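Local coordinates for protein hydrogenase 2 maturation peptidase (Thaumarchaeota archaeon SCGC AB-539-E09, PDB 5TTX) that probably acts as a peptidase that matures the large subunit of a nickel-iron hydrogenase by trimming its C-terminal extension, at residues A[77-82]-A[144-149]; A[23-28]-A[126-131]. One frame throughout, in Å; residues are numbered along the deposited sequence.

Interaction 1 (A[77-82]-A[144-149]); sequences GRLSKS and EAATHA
Gly77 and Ala146 mark the nearest approach of the two backbones, with CA of Gly77 5.2 Å from CA of Ala146. Such closeness between the lead-in to strand 79-83 and helix 141-158 is possible because both residues are small. Gly77 has a phi of 86°, where a side chain would jam against the carbonyl oxygen of the preceding residue; any CB would also point at the helix, close to the Ala146 methyl. Instead, the Gly77 carbonyl lies against that methyl, its O 3.6 Å from Ala146 CB.

Two residues on, Leu79 carries the rest of the contact. Its CG sits beside the backbone N and anti to the carbonyl carbon (chi1 -72°), which sends the forked end over to the helix, where the two branches share the work. CD1 reaches further along, to 3.7 Å from Ala149 CB, and also lies 3.8 Å from Ala146 O on the helix backbone. CD2 stands 4.2 Å from Ala146 CB. Ala146 and Ala149, one turn apart on the helix, thus offer two methyls to one leucine, and Leu79 also packs on Ala150 and Leu153 further along the same helix. Thr147, whose first side-chain bond points away from the strand, packs on Phe25 and Leu32 of helix 25-34.

The chemistry is almost wholly apolar: methyl against methyl, with two carbonyl oxygens brushed by CH groups. With touches of this kind alone, the contact is held by close packing: the alanines let the helix lie near, and Leu79 bridges to it where the strand begins.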
ATOM      1  N   GLY A  77      -6.198 -52.414  -8.563  1.00 27.14           N
ATOM      2  CA  GLY A  77      -5.481 -52.689  -7.330  1.00 26.05           C
ATOM      3  C   GLY A  77      -4.103 -52.054  -7.242  1.00 28.95           C
ATOM      4  O   GLY A  77      -3.459 -52.162  -6.205  1.00 24.94           O
ATOM      5  N   ARG A  78      -3.607 -51.440  -8.313  1.00 29.64           N
ATOM      6  CA  ARG A  78      -2.392 -50.645  -8.202  1.00 36.52           C
ATOM      7  C   ARG A  78      -2.633 -49.444  -7.282  1.00 34.18           C
ATOM      8  O   ARG A  78      -3.680 -48.791  -7.334  1.00 32.83           O
ATOM      9  CB  ARG A  78      -1.951 -50.191  -9.604  1.00 37.51           C
ATOM     10  CG  ARG A  78      -0.790 -49.246  -9.657  1.00 33.39           C
ATOM     11  CD  ARG A  78       0.520 -49.900  -9.257  1.00 32.24           C
ATOM     12  NE  ARG A  78       0.828 -51.092 -10.043  1.00 27.09           N
ATOM     13  CZ  ARG A  78       1.254 -51.114 -11.305  1.00 32.77           C
ATOM     14  NH1 ARG A  78       1.496 -52.284 -11.885  1.00 44.49           N
ATOM     15  NH2 ARG A  78       1.441 -49.991 -11.991  1.00 32.62           N
ATOM     16  N   LEU A  79      -1.677 -49.174  -6.409  1.00 30.72           N
ATOM     17  CA  LEU A  79      -1.758 -48.058  -5.476  1.00 34.59           C
ATOM     18  C   LEU A  79      -0.819 -46.944  -5.915  1.00 31.40           C
ATOM     19  O   LEU A  79       0.211 -47.190  -6.547  1.00 33.04           O
ATOM     20  CB  LEU A  79      -1.408 -48.479  -4.035  1.00 23.21           C
ATOM     21  CG  LEU A  79      -2.450 -49.332  -3.305  1.00 34.60           C
ATOM     22  CD1 LEU A  79      -1.986 -49.664  -1.848  1.00 28.97           C
ATOM     23  CD2 LEU A  79      -3.821 -48.661  -3.321  1.00 28.11           C
ATOM     24  N   SER A  80      -1.177 -45.719  -5.549  1.00 34.13           N
ATOM     25  CA  SER A  80      -0.462 -44.519  -5.973  1.00 31.02           C
ATOM     26  C   SER A  80      -0.404 -43.561  -4.794  1.00 31.87           C
ATOM     27  O   SER A  80      -1.447 -43.105  -4.313  1.00 36.90           O
ATOM     28  CB  SER A  80      -1.173 -43.853  -7.152  1.00 31.76           C
ATOM     29  OG  SER A  80      -0.263 -43.102  -7.905  1.00 48.21           O
ATOM     30  N   LYS A  81       0.795 -43.242  -4.333  1.00 31.02           N
ATOM     31  CA  LYS A  81       0.960 -42.326  -3.215  1.00 26.59           C
ATOM     32  C   LYS A  81       1.484 -41.003  -3.749  1.00 33.96           C
ATOM     33  O   LYS A  81       2.438 -40.978  -4.527  1.00 40.49           O
ATOM     34  CB  LYS A  81       1.914 -42.899  -2.160  1.00 29.61           C
ATOM     35  CG  LYS A  81       2.100 -42.001  -0.931  1.00 41.82           C
ATOM     36  CD  LYS A  81       2.965 -42.681   0.128  1.00 43.93           C
ATOM     37  CE  LYS A  81       4.189 -43.326  -0.500  1.00 55.18           C
ATOM     38  NZ  LYS A  81       5.406 -42.488  -0.300  1.00 71.94           N
ATOM     39  N   SER A  82       0.874 -39.910  -3.329  1.00 32.63           N
ATOM     40  CA  SER A  82       1.351 -38.601  -3.725  1.00 29.93           C
ATOM     41  C   SER A  82       1.251 -37.660  -2.537  1.00 35.66           C
ATOM     42  O   SER A  82       0.601 -37.945  -1.525  1.00 37.36           O
ATOM     43  CB  SER A  82       0.551 -38.044  -4.925  1.00 25.33           C
ATOM     44  OG  SER A  82      -0.832 -38.087  -4.659  1.00 33.49           O
ATOM     45  N   GLU A 144     -10.076 -55.129  -3.034  1.00 30.35           N
ATOM     46  CA  GLU A 144     -10.048 -55.701  -1.701  1.00 27.45           C
ATOM     47  C   GLU A 144      -8.620 -55.995  -1.264  1.00 31.56           C
ATOM     48  O   GLU A 144      -8.233 -55.683  -0.133  1.00 38.35           O
ATOM     49  CB  GLU A 144     -10.882 -56.978  -1.635  1.00 34.86           C
ATOM     50  CG  GLU A 144     -10.469 -57.828  -0.415  1.00 46.80           C
ATOM     51  CD  GLU A 144     -11.627 -58.354   0.401  1.00 65.87           C
ATOM     52  OE1 GLU A 144     -12.721 -58.600  -0.163  1.00 60.87           O
ATOM     53  OE2 GLU A 144     -11.422 -58.540   1.623  1.00 83.89           O
ATOM     54  N   ALA A 145      -7.831 -56.647  -2.125  1.00 29.06           N
ATOM     55  CA  ALA A 145      -6.463 -56.935  -1.715  1.00 35.17           C
ATOM     56  C   ALA A 145      -5.676 -55.639  -1.545  1.00 38.06           C
ATOM     57  O   ALA A 145      -4.795 -55.551  -0.673  1.00 37.78           O
ATOM     58  CB  ALA A 145      -5.786 -57.881  -2.704  1.00 28.68           C
ATOM     59  N   ALA A 146      -6.038 -54.605  -2.304  1.00 35.03           N
ATOM     60  CA  ALA A 146      -5.317 -53.349  -2.215  1.00 28.09           C
ATOM     61  C   ALA A 146      -5.608 -52.637  -0.908  1.00 36.29           C
ATOM     62  O   ALA A 146      -4.774 -51.837  -0.448  1.00 37.40           O
ATOM     63  CB  ALA A 146      -5.659 -52.448  -3.404  1.00 21.08           C
ATOM     64  N   THR A 147      -6.778 -52.893  -0.301  1.00 29.17           N
ATOM     65  CA  THR A 147      -7.071 -52.276   0.987  1.00 29.50           C
ATOM     66  C   THR A 147      -6.035 -52.689   2.028  1.00 35.11           C
ATOM     67  O   THR A 147      -5.590 -51.865   2.832  1.00 34.14           O
ATOM     68  CB  THR A 147      -8.478 -52.629   1.475  1.00 32.72           C
ATOM     69  OG1 THR A 147      -8.627 -54.047   1.593  1.00 33.30           O
ATOM     70  CG2 THR A 147      -9.534 -52.072   0.539  1.00 29.30           C
ATOM     71  N   HIS A 148      -5.603 -53.951   1.999  1.00 27.90           N
ATOM     72  CA  HIS A 148      -4.614 -54.393   2.976  1.00 33.44           C
ATOM     73  C   HIS A 148      -3.262 -53.755   2.703  1.00 37.50           C
ATOM     74  O   HIS A 148      -2.542 -53.399   3.639  1.00 37.58           O
ATOM     75  CB  HIS A 148      -4.520 -55.925   2.984  1.00 29.52           C
ATOM     76  CG  HIS A 148      -5.822 -56.568   3.321  1.00 42.46           C
ATOM     77  ND1 HIS A 148      -6.297 -56.645   4.612  1.00 44.42           N
ATOM     78  CD2 HIS A 148      -6.791 -57.082   2.532  1.00 38.31           C
ATOM     79  CE1 HIS A 148      -7.494 -57.200   4.605  1.00 41.47           C
ATOM     80  NE2 HIS A 148      -7.812 -57.485   3.357  1.00 43.96           N
ATOM     81  N   ALA A 149      -2.913 -53.592   1.425  1.00 34.57           N
ATOM     82  CA  ALA A 149      -1.681 -52.899   1.070  1.00 29.24           C
ATOM     83  C   ALA A 149      -1.737 -51.431   1.489  1.00 29.35           C
ATOM     84  O   ALA A 149      -0.755 -50.880   2.005  1.00 40.82           O
ATOM     85  CB  ALA A 149      -1.433 -53.017  -0.433  1.00 28.65           C
TER

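Interaction 2 (A[23-28]-A[126-131]); sequences DGFGPR and IGCIPR
Phe25 and Cys128 meet through two similar first torsions: the phenylalanine CG is anti to its own backbone N (chi1 163°), swinging the ring out from the start of helix 25-34 toward the sheet, and the cysteine SG is likewise anti to N (chi1 177°), which leans the sulfur over the ring. The Cys128 CB hangs almost exactly above the ring centre, 3.3 Å from the centroid and only 4° off the normal, a close CH-pi contact in which all six ring carbons are nearly equidistant from it. On the same face but further out, Cys128 SG lies 4.2 Å from the Phe25 centroid, nearer the CD2 side, as a sulfur-aromatic contact. Cysteine suits the place because it is slim enough for CB to settle on the ring while its polarisable sulfur adds contact. At the ring edge, near its plane, Phe25 CE1 comes within 3.9 Å of Ile126 O, and Phe25 CZ looks across to Ile126 CG2 at 4.4 Å. With an alanine in place of Phe25, Cys128 CB and SG would probably lose the aromatic face they rest on, and a gap would be likely to open between helix and sheet.

Gly24 occupies the N-cap position just before the helix, and its O accepts a backbone hydrogen bond from Arg28 N. Strand 122-128 is bonded to strand 63-69 and to strand 79-83, so Cys128 stands on an inner strand of the sheet; Val143 and Ala150 of helix 141-158 also pack on Phe25, placing the ring where two helices converge on one sheet.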
ATOM      1  N   ASP A  23     -15.186 -47.786  -5.897  1.00 30.12           N
ATOM      2  CA  ASP A  23     -15.084 -46.463  -5.284  1.00 27.95           C
ATOM      3  C   ASP A  23     -15.166 -46.528  -3.775  1.00 31.87           C
ATOM      4  O   ASP A  23     -14.891 -45.523  -3.111  1.00 32.14           O
ATOM      5  CB  ASP A  23     -16.176 -45.523  -5.792  1.00 31.31           C
ATOM      6  CG  ASP A  23     -15.803 -44.060  -5.629  1.00 38.54           C
ATOM      7  OD1 ASP A  23     -14.627 -43.731  -5.915  1.00 43.38           O
ATOM      8  OD2 ASP A  23     -16.669 -43.231  -5.247  1.00 34.34           O
ATOM      9  N   GLY A  24     -15.571 -47.669  -3.217  1.00 28.53           N
ATOM     10  CA  GLY A  24     -15.512 -47.849  -1.785  1.00 23.55           C
ATOM     11  C   GLY A  24     -14.149 -48.228  -1.241  1.00 27.44           C
ATOM     12  O   GLY A  24     -14.050 -48.565  -0.062  1.00 30.10           O
ATOM     13  N   PHE A  25     -13.086 -48.183  -2.053  1.00 26.72           N
ATOM     14  CA  PHE A  25     -11.736 -48.457  -1.544  1.00 30.66           C
ATOM     15  C   PHE A  25     -11.411 -47.659  -0.275  1.00 35.83           C
ATOM     16  O   PHE A  25     -11.017 -48.231   0.748  1.00 35.07           O
ATOM     17  CB  PHE A  25     -10.709 -48.160  -2.640  1.00 22.21           C
ATOM     18  CG  PHE A  25      -9.290 -48.005  -2.137  1.00 26.35           C
ATOM     19  CD1 PHE A  25      -8.705 -46.732  -2.001  1.00 23.97           C
ATOM     20  CD2 PHE A  25      -8.530 -49.126  -1.825  1.00 20.11           C
ATOM     21  CE1 PHE A  25      -7.374 -46.599  -1.549  1.00 20.53           C
ATOM     22  CE2 PHE A  25      -7.203 -48.999  -1.372  1.00 27.69           C
ATOM     23  CZ  PHE A  25      -6.623 -47.766  -1.242  1.00 20.18           C
ATOM     24  N   GLY A  26     -11.554 -46.331  -0.322  1.00 38.08           N
ATOM     25  CA  GLY A  26     -11.151 -45.493   0.795  1.00 29.48           C
ATOM     26  C   GLY A  26     -11.887 -45.806   2.092  1.00 28.47           C
ATOM     27  O   GLY A  26     -11.270 -46.063   3.129  1.00 29.85           O
ATOM     28  N   PRO A  27     -13.224 -45.755   2.061  1.00 30.54           N
ATOM     29  CA  PRO A  27     -13.998 -46.121   3.263  1.00 22.99           C
ATOM     30  C   PRO A  27     -13.717 -47.521   3.752  1.00 32.93           C
ATOM     31  O   PRO A  27     -13.780 -47.770   4.968  1.00 32.87           O
ATOM     32  CB  PRO A  27     -15.455 -45.977   2.800  1.00 26.96           C
ATOM     33  CG  PRO A  27     -15.404 -44.894   1.700  1.00 23.74           C
ATOM     34  CD  PRO A  27     -14.056 -45.111   1.018  1.00 23.32           C
ATOM     35  N   ARG A  28     -13.415 -48.454   2.843  1.00 30.89           N
ATOM     36  CA  ARG A  28     -13.130 -49.816   3.274  1.00 33.62           C
ATOM     37  C   ARG A  28     -11.755 -49.918   3.950  1.00 35.77           C
ATOM     38  O   ARG A  28     -11.571 -50.760   4.832  1.00 35.21           O
ATOM     39  CB  ARG A  28     -13.252 -50.773   2.087  1.00 23.88           C
ATOM     40  CG  ARG A  28     -14.716 -51.068   1.650  1.00 30.33           C
ATOM     41  CD  ARG A  28     -15.446 -52.029   2.618  1.00 28.88           C
ATOM     42  NE  ARG A  28     -14.728 -53.288   2.681  1.00 28.20           N
ATOM     43  CZ  ARG A  28     -14.994 -54.337   1.906  1.00 31.73           C
ATOM     44  NH1 ARG A  28     -15.992 -54.290   1.015  1.00 26.84           N
ATOM     45  NH2 ARG A  28     -14.255 -55.430   2.017  1.00 27.23           N
ATOM     46  N   ILE A 126      -3.354 -41.384  -1.147  1.00 23.07           N
ATOM     47  CA  ILE A 126      -3.179 -42.752  -1.591  1.00 27.01           C
ATOM     48  C   ILE A 126      -4.383 -43.092  -2.457  1.00 24.19           C
ATOM     49  O   ILE A 126      -5.518 -43.189  -1.958  1.00 26.93           O
ATOM     50  CB  ILE A 126      -3.051 -43.714  -0.402  1.00 30.91           C
ATOM     51  CG1 ILE A 126      -1.734 -43.436   0.351  1.00 27.26           C
ATOM     52  CG2 ILE A 126      -3.156 -45.151  -0.873  1.00 22.75           C
ATOM     53  CD1 ILE A 126      -1.689 -44.064   1.745  1.00 35.04           C
ATOM     54  N   GLY A 127      -4.147 -43.246  -3.753  1.00 27.70           N
ATOM     55  CA  GLY A 127      -5.193 -43.593  -4.695  1.00 27.65           C
ATOM     56  C   GLY A 127      -5.050 -45.047  -5.096  1.00 36.53           C
ATOM     57  O   GLY A 127      -3.937 -45.590  -5.122  1.00 33.62           O
ATOM     58  N   CYS A 128      -6.186 -45.667  -5.419  1.00 27.32           N
ATOM     59  CA  CYS A 128      -6.263 -47.048  -5.869  1.00 24.18           C
ATOM     60  C   CYS A 128      -6.934 -47.124  -7.235  1.00 24.83           C
ATOM     61  O   CYS A 128      -8.018 -46.567  -7.429  1.00 34.21           O
ATOM     62  CB  CYS A 128      -7.056 -47.896  -4.870  1.00 33.76           C
ATOM     63  SG  CYS A 128      -7.252 -49.588  -5.427  1.00 29.43           S
ATOM     64  N   ILE A 129      -6.291 -47.789  -8.192  1.00 22.02           N
ATOM     65  CA  ILE A 129      -6.920 -47.961  -9.500  1.00 23.36           C
ATOM     66  C   ILE A 129      -8.042 -48.979  -9.354  1.00 30.06           C
ATOM     67  O   ILE A 129      -7.782 -50.097  -8.912  1.00 27.76           O
ATOM     68  CB  ILE A 129      -5.926 -48.422 -10.560  1.00 22.83           C
ATOM     69  CG1 ILE A 129      -4.801 -47.386 -10.696  1.00 26.21           C
ATOM     70  CG2 ILE A 129      -6.665 -48.672 -11.913  1.00 20.65           C
ATOM     71  CD1 ILE A 129      -3.757 -47.764 -11.736  1.00 21.10           C
ATOM     72  N   PRO A 130      -9.282 -48.640  -9.702  1.00 34.44           N
ATOM     73  CA  PRO A 130     -10.385 -49.587  -9.539  1.00 25.34           C
ATOM     74  C   PRO A 130     -10.395 -50.630 -10.638  1.00 34.37           C
ATOM     75  O   PRO A 130      -9.743 -50.501 -11.682  1.00 34.92           O
ATOM     76  CB  PRO A 130     -11.623 -48.701  -9.653  1.00 28.89           C
ATOM     77  CG  PRO A 130     -11.210 -47.705 -10.712  1.00 26.08           C
ATOM     78  CD  PRO A 130      -9.737 -47.387 -10.339  1.00 33.84           C
ATOM     79  N   ARG A 131     -11.156 -51.683 -10.381  1.00 32.79           N
ATOM     80  CA  ARG A 131     -11.550 -52.550 -11.469  1.00 30.01           C
ATOM     81  C   ARG A 131     -12.864 -52.083 -12.052  1.00 29.19           C
ATOM     82  O   ARG A 131     -12.999 -51.917 -13.266  1.00 25.93           O
ATOM     83  CB  ARG A 131     -11.707 -54.000 -10.999  1.00 26.07           C
ATOM     84  CG  ARG A 131     -12.241 -54.881 -12.132  1.00 26.12           C
ATOM     85  CD  ARG A 131     -12.772 -56.246 -11.651  1.00 33.82           C
ATOM     86  NE  ARG A 131     -13.301 -56.981 -12.791  1.00 29.39           N
ATOM     87  CZ  ARG A 131     -13.952 -58.150 -12.716  1.00 44.89           C
ATOM     88  NH1 ARG A 131     -14.160 -58.730 -11.549  1.00 31.28           N
ATOM     89  NH2 ARG A 131     -14.395 -58.735 -13.826  1.00 32.99           N
TER

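In the fold
Interactions 1 and 2 lie about 7 Å apart between their centres and adjoin each other, interaction 2 buried and interaction 1 partly so. Strands 79-83 and 122-128 run antiparallel side by side: Ser80 O stands 2.8 Å from Gly127 N, and the pairing carries on past the strand ends, with Gly77 N 2.8 Å from Ile129 O; both are probable hydrogen bonds. Leu79 joins the apolar sides, its CD2 being 3.6 Å from Phe25 CZ, while Ala146 packs on Cys128. Helices 25-34 and 141-158, from opposite ends of the sequence, thereby cover the same part of the sheet, as suits the alpha/beta fold of hydrogenase maturation proteases. Both contacts are packing; neither locates the probable active site.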